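Local coordinates for uncharacterized protein (Bacteroides ovatus, PDB 4FS7) that is of unknown function but, as an extracellular protein built of BspA-type leucine-rich repeats, probably takes part in protein binding, at residues K197-Y202 against D224-K229; S247-C252 against S270-C275. One frame throughout, in Å; residues are numbered along the deposited sequence. Where two conformers were deposited one is given.

In the fold
Both contacts join neighbouring turns of a leucine-rich-repeat solenoid, and they follow one another along it, their centres about 12 Å apart; only interaction 2 pairs matching loops. Interaction 1 stacks 224-229 on the end of strand 198-199 and its following loop; interaction 2 stacks 270-275 on 247-252. The gap is closed by 224-229 meeting 247-252: Ser228 OG lies 2.8 Å from Tyr250 O and Lys229 NZ 2.8 Å from Gly251 O, both probable hydrogen bonds, while Leu227 CD1 packs on Phe249 CE1 at 3.5 Å. Four successive turns are thus tied together in the middle of the chain, interaction 1 lying about 4 Å from its centre and interaction 2 about 12 Å.

Interaction 1: residues K197-Y202 against D224-K229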
loop_
_atom_site.group_PDB
_atom_site.type_symbol
_atom_site.label_atom_id
_atom_site.label_comp_id
_atom_site.label_asym_id
_atom_site.label_seq_id
_atom_site.Cartn_x
_atom_site.Cartn_y
_atom_site.Cartn_z
ATOM N N LYS A 197 8.548 -1.239 12.345
ATOM C CA LYS A 197 9.189 -2.519 11.980
ATOM C C LYS A 197 8.725 -3.078 10.644
ATOM O O LYS A 197 9.510 -3.588 9.853
ATOM C CB LYS A 197 8.889 -3.580 13.037
ATOM C CG LYS A 197 9.355 -3.213 14.484
ATOM C CD LYS A 197 10.904 -3.167 14.622
ATOM C CE LYS A 197 11.400 -2.585 15.933
ATOM N NZ LYS A 197 11.169 -3.505 17.076
ATOM N N ILE A 198 7.418 -2.973 10.410
ATOM C CA ILE A 198 6.738 -3.674 9.299
ATOM C C ILE A 198 5.729 -2.785 8.607
ATOM O O ILE A 198 4.907 -2.165 9.291
ATOM C CB ILE A 198 6.000 -4.942 9.884
ATOM C CG1 ILE A 198 6.995 -5.940 10.459
ATOM C CG2 ILE A 198 5.065 -5.566 8.833
ATOM C CD1 ILE A 198 6.335 -7.026 11.308
ATOM N N ILE A 199 5.764 -2.761 7.281
ATOM C CA ILE A 199 4.698 -2.184 6.447
ATOM C C ILE A 199 4.101 -3.359 5.689
ATOM O O ILE A 199 4.798 -4.021 4.904
ATOM C CB ILE A 199 5.215 -1.092 5.491
ATOM C CG1 ILE A 199 5.730 0.104 6.290
ATOM C CG2 ILE A 199 4.149 -0.709 4.486
ATOM C CD1 ILE A 199 6.454 1.173 5.467
ATOM N N ARG A 200 2.822 -3.632 5.923
ATOM C CA ARG A 200 2.148 -4.768 5.318
ATOM C C ARG A 200 1.699 -4.505 3.892
ATOM O O ARG A 200 1.841 -3.409 3.353
ATOM C CB ARG A 200 0.994 -5.226 6.219
ATOM C CG ARG A 200 1.481 -5.844 7.524
ATOM C CD ARG A 200 0.352 -6.549 8.259
ATOM N NE ARG A 200 0.791 -7.234 9.473
ATOM C CZ ARG A 200 -0.009 -7.516 10.520
ATOM N NH1 ARG A 200 -1.284 -7.118 10.510
ATOM N NH2 ARG A 200 0.479 -8.141 11.605
ATOM N N ASP A 201 1.126 -5.538 3.290
ATOM C CA ASP A 201 0.768 -5.509 1.869
ATOM C C ASP A 201 -0.117 -4.339 1.525
ATOM O O ASP A 201 -1.029 -4.008 2.292
ATOM C CB ASP A 201 0.024 -6.801 1.464
ATOM C CG ASP A 201 0.770 -8.096 1.690
ATOM O OD1 ASP A 201 1.953 -8.111 1.941
ATOM O OD2 ASP A 201 0.116 -9.167 1.568
ATOM N N TYR A 202 0.063 -3.720 0.352
ATOM C CA TYR A 202 -0.788 -2.695 -0.194
ATOM C C TYR A 202 -0.856 -1.432 0.643
ATOM O O TYR A 202 -1.674 -0.588 0.316
ATOM C CB TYR A 202 -2.210 -3.244 -0.414
ATOM C CG TYR A 202 -2.260 -4.363 -1.413
ATOM C CD1 TYR A 202 -2.246 -4.124 -2.782
ATOM C CD2 TYR A 202 -2.307 -5.645 -0.984
ATOM C CE1 TYR A 202 -2.296 -5.191 -3.695
ATOM C CE2 TYR A 202 -2.330 -6.731 -1.892
ATOM C CZ TYR A 202 -2.301 -6.478 -3.237
ATOM O OH TYR A 202 -2.342 -7.536 -4.122
ATOM N N ASP A 224 3.814 -7.047 0.002
ATOM C CA ASP A 224 3.470 -7.110 -1.390
ATOM C C ASP A 224 2.738 -5.843 -1.836
ATOM O O ASP A 224 1.824 -5.390 -1.145
ATOM C CB ASP A 224 2.545 -8.314 -1.703
ATOM C CG ASP A 224 3.157 -9.685 -1.453
ATOM O OD1 ASP A 224 4.339 -9.788 -1.118
ATOM O OD2 ASP A 224 2.393 -10.661 -1.619
ATOM N N PHE A 225 3.146 -5.234 -2.946
ATOM C CA PHE A 225 2.534 -4.045 -3.483
ATOM C C PHE A 225 2.530 -2.851 -2.510
ATOM O O PHE A 225 1.796 -1.902 -2.694
ATOM C CB PHE A 225 1.083 -4.295 -3.970
ATOM C CG PHE A 225 0.978 -5.197 -5.159
ATOM C CD1 PHE A 225 1.004 -4.665 -6.457
ATOM C CD2 PHE A 225 0.789 -6.544 -5.010
ATOM C CE1 PHE A 225 0.879 -5.485 -7.558
ATOM C CE2 PHE A 225 0.672 -7.361 -6.144
ATOM C CZ PHE A 225 0.702 -6.821 -7.379
ATOM N N ALA A 226 3.408 -2.842 -1.491
ATOM C CA ALA A 226 3.290 -1.815 -0.445
ATOM C C ALA A 226 3.474 -0.408 -0.913
ATOM O O ALA A 226 2.873 0.518 -0.340
ATOM C CB ALA A 226 4.207 -2.111 0.742
ATOM N N LEU A 227 4.317 -0.234 -1.936
ATOM C CA LEU A 227 4.599 1.082 -2.498
ATOM C C LEU A 227 4.247 1.091 -3.983
ATOM O O LEU A 227 4.810 1.872 -4.740
ATOM C CB LEU A 227 6.053 1.492 -2.226
ATOM C CG LEU A 227 6.383 1.784 -0.764
ATOM C CD1 LEU A 227 7.899 1.925 -0.569
ATOM C CD2 LEU A 227 5.664 3.074 -0.382
ATOM N N SER A 228 3.298 0.278 -4.399
ATOM C CA SER A 228 2.911 0.226 -5.808
ATOM C C SER A 228 2.166 1.469 -6.212
ATOM O O SER A 228 1.333 2.005 -5.462
ATOM C CB SER A 228 2.049 -1.001 -6.021
ATOM O OG SER A 228 1.498 -1.030 -7.314
ATOM N N LYS A 229 2.417 1.949 -7.420
ATOM C CA LYS A 229 1.739 3.134 -7.943
ATOM C C LYS A 229 1.849 4.304 -6.979
ATOM O O LYS A 229 0.859 4.978 -6.669
ATOM C CB LYS A 229 0.283 2.831 -8.270
ATOM C CG LYS A 229 0.139 1.961 -9.490
ATOM C CD LYS A 229 0.380 2.737 -10.791
ATOM C CE LYS A 229 0.222 1.794 -11.902
ATOM N NZ LYS A 229 0.954 2.184 -13.093
HETATM O O HOH W 1 -0.347 -10.495 -1.166
#
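Asp201 and Asp224 run side by side with their carboxylates stacked, planes 3° apart. The two like charges are kept 4.2 Å apart between Asp201 OD2 and Asp224 OD2, and one water donates to both oxygens, which should ease their repulsion. Asp201 CG stands anti to its carbonyl carbon (chi1 -59°), and from there OD1 takes the backbone N-H of Asp224 at 2.9 Å, the donor coming from well above the carboxylate plane. A lysine in place of Asp201 would probably leave the Asp224 N-H without this acceptor and the bridging water without one of its two carboxylates. The Asp224 carbonyl answers in the other direction, its O accepting Tyr202 N at 2.9 Å. That same oxygen hangs over one face of the Tyr202 ring, toward the rim. Beside it Tyr202 and Phe225 point the same way with planes 6° apart, yet slid so far that the rings barely overlap: Tyr202 CE1 rests on Phe225 CB at 3.5 Å, and the hydroxyl OH reaches Phe225 CD2 at 3.4 Å. On the buried side, Ile199 CG2 meets Ala226 CB at 4.0 Å. Ile199 also packs on Leu222, and Asp224 OD1 accepts Lys246 N from the next turn: successive leucine-rich repeats stack here, continuing the parallel pairing of strands 198-199 and 221-222 into the loops.

Interaction 2: residues S247-C252 against S270-C275; sequences SVFYGC and SLFYNC
Phe249 and Phe272 lie side by side in the buried core, their planes 16° apart but offset so that the rings barely overlap; Phe249 CD2 comes to 3.5 Å from Phe272 CE1. Leu271 fills in next to them, bringing CD2 to the edge of the Phe249 ring and CD1 against Val248 CG2 at 3.7 Å. Ile260 of strand 257-260 touches both Leu271 and Phe272.

Outward from this core, the backbones join at two points: Phe249 N donates to Leu271 O at 3.0 Å and Gly251 N to Tyr273 O at 2.8 Å. Gly251 has a positive phi in a type II turn, and a side chain there would be crowded by Tyr250. Cys275 SG sits 3.1 Å from Phe249 O and packs on Cys252 CB.

At the polar edge Tyr250 and Tyr273 repeat the offset of the phenylalanines. With CG of Tyr250 anti to the backbone N (chi1 -175°), Tyr273 O lies over one face of the Tyr250 ring, toward the rim, and Tyr250 CE2 touches Tyr273 CD1. Asn274 ND2 gives a weak hydrogen bond to Tyr250 OH at 3.1 Å, and Tyr273 in turn stacks on Tyr294.

Most matching positions thus carry the same residue type (the serines, phenylalanines, tyrosines and cysteines), with Val248 beside Leu271 and Gly251 matched to Asn274 as the exceptions, as expected where consecutive leucine-rich repeats superpose: apolar side chains fill the interior, while main-chain N-H groups and carbonyls pair between the turns.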
loop_
_atom_site.group_PDB
_atom_site.type_symbol
_atom_site.label_atom_id
_atom_site.label_comp_id
_atom_site.label_asym_id
_atom_site.label_seq_id
_atom_site.Cartn_x
_atom_site.Cartn_y
_atom_site.Cartn_z
ATOM N N SER A 247 6.316 -7.409 -5.945
ATOM C CA SER A 247 5.612 -6.331 -6.612
ATOM C C SER A 247 5.574 -5.040 -5.768
ATOM O O SER A 247 4.671 -4.237 -5.921
ATOM C CB SER A 247 4.182 -6.751 -6.994
ATOM O OG SER A 247 4.204 -7.975 -7.736
ATOM N N VAL A 248 6.598 -4.807 -4.946
ATOM C CA VAL A 248 6.538 -3.749 -3.982
ATOM C C VAL A 248 6.395 -2.389 -4.637
ATOM O O VAL A 248 5.726 -1.534 -4.083
ATOM C CB VAL A 248 7.725 -3.780 -2.996
ATOM C CG1 VAL A 248 7.709 -2.584 -2.044
ATOM C CG2 VAL A 248 7.771 -5.082 -2.206
ATOM N N PHE A 249 7.068 -2.191 -5.780
ATOM C CA PHE A 249 7.040 -0.965 -6.479
ATOM C C PHE A 249 6.321 -1.086 -7.832
ATOM O O PHE A 249 6.552 -0.319 -8.782
ATOM C CB PHE A 249 8.462 -0.421 -6.702
ATOM C CG PHE A 249 9.160 -0.109 -5.419
ATOM C CD1 PHE A 249 8.980 1.128 -4.782
ATOM C CD2 PHE A 249 9.948 -1.057 -4.793
ATOM C CE1 PHE A 249 9.593 1.409 -3.576
ATOM C CE2 PHE A 249 10.562 -0.784 -3.615
ATOM C CZ PHE A 249 10.378 0.444 -2.979
ATOM N N TYR A 250 5.384 -2.010 -7.916
ATOM C CA TYR A 250 4.716 -2.277 -9.185
ATOM C C TYR A 250 4.150 -1.032 -9.813
ATOM O O TYR A 250 3.381 -0.302 -9.197
ATOM C CB TYR A 250 3.569 -3.283 -8.957
ATOM C CG TYR A 250 2.910 -3.711 -10.227
ATOM C CD1 TYR A 250 1.940 -2.922 -10.819
ATOM C CD2 TYR A 250 3.290 -4.857 -10.884
ATOM C CE1 TYR A 250 1.386 -3.244 -12.052
ATOM C CE2 TYR A 250 2.707 -5.207 -12.102
ATOM C CZ TYR A 250 1.784 -4.393 -12.680
ATOM O OH TYR A 250 1.288 -4.784 -13.926
ATOM N N GLY A 251 4.497 -0.773 -11.078
ATOM C CA GLY A 251 3.871 0.255 -11.834
ATOM C C GLY A 251 4.169 1.687 -11.455
ATOM O O GLY A 251 3.449 2.589 -11.868
ATOM N N CYS A 252 5.187 1.914 -10.616
ATOM C CA CYS A 252 5.556 3.287 -10.238
ATOM C C CYS A 252 6.060 4.000 -11.480
ATOM O O CYS A 252 7.017 3.581 -12.054
ATOM C CB CYS A 252 6.618 3.314 -9.160
ATOM S SG CYS A 252 6.017 2.794 -7.545
ATOM N N SER A 270 8.820 -9.563 -9.365
ATOM C CA SER A 270 8.091 -8.452 -9.987
ATOM C C SER A 270 8.234 -7.109 -9.274
ATOM O O SER A 270 7.355 -6.266 -9.373
ATOM C CB SER A 270 6.615 -8.809 -10.107
ATOM O OG SER A 270 6.428 -9.973 -10.927
ATOM N N LEU A 271 9.373 -6.855 -8.624
ATOM C CA LEU A 271 9.483 -5.685 -7.773
ATOM C C LEU A 271 9.251 -4.385 -8.503
ATOM O O LEU A 271 8.592 -3.494 -7.980
ATOM C CB LEU A 271 10.819 -5.584 -7.034
ATOM C CG LEU A 271 10.598 -5.175 -5.528
ATOM C CD1 LEU A 271 10.101 -6.430 -4.800
ATOM C CD2 LEU A 271 11.914 -4.709 -4.921
ATOM N N PHE A 272 9.829 -4.251 -9.705
ATOM C CA PHE A 272 9.760 -3.045 -10.506
ATOM C C PHE A 272 9.037 -3.271 -11.809
ATOM O O PHE A 272 9.238 -2.557 -12.799
ATOM C CB PHE A 272 11.151 -2.460 -10.744
ATOM C CG PHE A 272 11.894 -2.197 -9.467
ATOM C CD1 PHE A 272 11.524 -1.148 -8.632
ATOM C CD2 PHE A 272 12.912 -3.003 -9.058
ATOM C CE1 PHE A 272 12.185 -0.932 -7.457
ATOM C CE2 PHE A 272 13.588 -2.783 -7.836
ATOM C CZ PHE A 272 13.168 -1.748 -7.034
ATOM N N TYR A 273 8.115 -4.237 -11.805
ATOM C CA TYR A 273 7.337 -4.538 -12.996
ATOM C C TYR A 273 6.594 -3.289 -13.463
ATOM O O TYR A 273 5.914 -2.627 -12.665
ATOM C CB TYR A 273 6.358 -5.647 -12.632
ATOM C CG TYR A 273 5.737 -6.467 -13.758
ATOM C CD1 TYR A 273 4.900 -5.923 -14.700
ATOM C CD2 TYR A 273 5.964 -7.851 -13.822
ATOM C CE1 TYR A 273 4.356 -6.710 -15.715
ATOM C CE2 TYR A 273 5.390 -8.618 -14.821
ATOM C CZ TYR A 273 4.597 -8.042 -15.747
ATOM O OH TYR A 273 4.031 -8.820 -16.735
ATOM N N ASN A 274 6.717 -2.957 -14.745
ATOM C CA ASN A 274 6.050 -1.820 -15.334
ATOM C C ASN A 274 6.472 -0.475 -14.754
ATOM O O ASN A 274 5.739 0.508 -14.858
ATOM C CB ASN A 274 4.512 -1.984 -15.322
ATOM C CG ASN A 274 3.989 -2.851 -16.451
ATOM O OD1 ASN A 274 4.613 -2.978 -17.474
ATOM N ND2 ASN A 274 2.844 -3.454 -16.253
ATOM N N CYS A 275 7.701 -0.392 -14.219
ATOM C CA CYS A 275 8.276 0.897 -13.820
ATOM C C CYS A 275 8.885 1.534 -15.073
ATOM O O CYS A 275 10.077 1.518 -15.295
ATOM C CB CYS A 275 9.284 0.726 -12.721
ATOM S SG CYS A 275 8.499 0.357 -11.109
#